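Local coordinates for protein GphF Dehydratase 1 (Archangium violaceum, PDB 6MBF) that probably dehydrates the growing polyketide chain and shifts its double bond, as a dehydratase domain of the gephyronic acid polyketide synthase, at residues Y54-L59 / A194-H199. Residues are numbered along the deposited sequence; the frame is centred on the assembly and turned at random.
Sequences YLEMAL and ASYELH
Both carboxylate oxygens of Glu56 take up backbone N-H groups from the loop at 194-199. Leu198 N donates to Glu56 OE1 across 2.9 Å in an almost straight bond (177°). Glu197 N reaches Glu56 OE2 at 2.7 Å, more bent at 151°. Each amide arrives on the syn side, the first tilted further from the carboxylate plane than the second. OE2 has another partner in His9 NE2, so this buried oxygen is held by two hydrogen bonds. With CG anti to the backbone N (chi1 165°), the bend at chi2 brings the carboxylate of Glu56 up against the loop. Glu56 OE2 lies in the plane of the Tyr196 ring at its edge, 3.6 Å from Tyr196 CD1. The planes of the carboxylate and the ring are steeply inclined to each other. Polyketide synthase dehydratases have a double hotdog fold, and here the contact joins helix 52-65 to the loop that leads into helix 200-214, where His199 is the N-cap. A glutamine in place of Glu56 would probably leave one of the two loop amides without its acceptor, since an NH2 would replace an oxygen. Glu197 turns its own carboxylate elsewhere, into salt bridges from OE1 to Arg64 and from OE2 to Arg237, while Glu197 CB lies 4.2 Å from Leu59 CB.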
# COMPACT_ATOMS: atom_id res chain seq x y z
N TYR A 54 0.85 -1.23 -5.43
CA TYR A 54 1.97 -2.04 -5.91
C TYR A 54 2.30 -3.15 -4.92
O TYR A 54 2.66 -4.26 -5.32
CB TYR A 54 3.19 -1.15 -6.15
CG TYR A 54 2.86 0.06 -6.99
CD1 TYR A 54 2.16 -0.07 -8.18
CD2 TYR A 54 3.23 1.34 -6.57
CE1 TYR A 54 1.84 1.04 -8.95
CE2 TYR A 54 2.91 2.46 -7.33
CZ TYR A 54 2.22 2.31 -8.52
OH TYR A 54 1.90 3.41 -9.28
N LEU A 55 2.21 -2.86 -3.62
CA LEU A 55 2.46 -3.90 -2.63
C LEU A 55 1.44 -5.03 -2.75
O LEU A 55 1.80 -6.21 -2.68
CB LEU A 55 2.44 -3.30 -1.22
CG LEU A 55 3.51 -2.24 -0.92
CD1 LEU A 55 3.38 -1.74 0.51
CD2 LEU A 55 4.89 -2.83 -1.16
N GLU A 56 0.16 -4.68 -2.96
CA GLU A 56 -0.86 -5.70 -3.13
C GLU A 56 -0.61 -6.53 -4.39
O GLU A 56 -0.71 -7.76 -4.37
CB GLU A 56 -2.26 -5.08 -3.17
CG GLU A 56 -3.36 -6.03 -3.72
CD GLU A 56 -3.59 -7.28 -2.87
OE1 GLU A 56 -3.07 -7.39 -1.73
OE2 GLU A 56 -4.30 -8.18 -3.35
N MET A 57 -0.29 -5.86 -5.50
CA MET A 57 -0.00 -6.60 -6.73
C MET A 57 1.14 -7.58 -6.52
O MET A 57 1.08 -8.72 -7.00
CB MET A 57 0.32 -5.62 -7.85
CG MET A 57 -0.90 -4.81 -8.29
SD MET A 57 -0.49 -3.49 -9.46
CE MET A 57 -0.08 -4.45 -10.92
N ALA A 58 2.17 -7.17 -5.78
CA ALA A 58 3.31 -8.06 -5.53
C ALA A 58 2.93 -9.22 -4.62
O ALA A 58 3.34 -10.36 -4.87
CB ALA A 58 4.47 -7.26 -4.94
N LEU A 59 2.15 -8.96 -3.56
CA LEU A 59 1.69 -10.06 -2.72
C LEU A 59 0.83 -11.03 -3.51
O LEU A 59 0.95 -12.25 -3.35
CB LEU A 59 0.89 -9.51 -1.53
CG LEU A 59 1.66 -8.70 -0.49
CD1 LEU A 59 0.66 -7.88 0.31
CD2 LEU A 59 2.48 -9.63 0.42
N ALA A 194 -12.64 -11.09 -0.38
CA ALA A 194 -12.22 -12.21 -1.20
C ALA A 194 -11.36 -11.79 -2.38
O ALA A 194 -10.78 -12.65 -3.05
CB ALA A 194 -13.43 -13.00 -1.70
N SER A 195 -11.26 -10.49 -2.66
CA SER A 195 -10.64 -10.05 -3.90
C SER A 195 -9.16 -9.73 -3.76
O SER A 195 -8.44 -9.80 -4.76
CB SER A 195 -11.36 -8.81 -4.45
OG SER A 195 -12.69 -9.12 -4.81
N TYR A 196 -8.70 -9.39 -2.56
CA TYR A 196 -7.33 -8.92 -2.35
C TYR A 196 -6.63 -9.80 -1.33
O TYR A 196 -7.25 -10.36 -0.42
CB TYR A 196 -7.31 -7.47 -1.83
CG TYR A 196 -7.85 -6.44 -2.79
CD1 TYR A 196 -7.08 -5.96 -3.85
CD2 TYR A 196 -9.14 -5.94 -2.64
CE1 TYR A 196 -7.59 -5.00 -4.74
CE2 TYR A 196 -9.65 -4.99 -3.51
CZ TYR A 196 -8.87 -4.52 -4.56
OH TYR A 196 -9.38 -3.57 -5.42
N GLU A 197 -5.30 -9.89 -1.45
CA GLU A 197 -4.55 -10.50 -0.37
C GLU A 197 -4.62 -9.62 0.88
O GLU A 197 -4.99 -10.10 1.96
CB GLU A 197 -3.10 -10.73 -0.79
CG GLU A 197 -2.96 -11.38 -2.18
CD GLU A 197 -3.52 -12.80 -2.23
OE1 GLU A 197 -3.70 -13.34 -3.34
OE2 GLU A 197 -3.79 -13.39 -1.17
N LEU A 198 -4.30 -8.34 0.74
CA LEU A 198 -4.50 -7.35 1.79
C LEU A 198 -5.08 -6.11 1.14
O LEU A 198 -4.41 -5.47 0.32
CB LEU A 198 -3.20 -7.02 2.51
CG LEU A 198 -3.34 -6.04 3.67
CD1 LEU A 198 -4.23 -6.62 4.77
CD2 LEU A 198 -1.99 -5.69 4.22
N HIS A 199 -6.33 -5.77 1.47
CA HIS A 199 -7.00 -4.69 0.77
C HIS A 199 -6.15 -3.42 0.80
O HIS A 199 -5.72 -2.99 1.87
CB HIS A 199 -8.38 -4.42 1.39
CG HIS A 199 -9.31 -3.72 0.46
ND1 HIS A 199 -9.00 -2.51 -0.13
CD2 HIS A 199 -10.53 -4.07 -0.01
CE1 HIS A 199 -9.99 -2.15 -0.92
NE2 HIS A 199 -10.93 -3.08 -0.87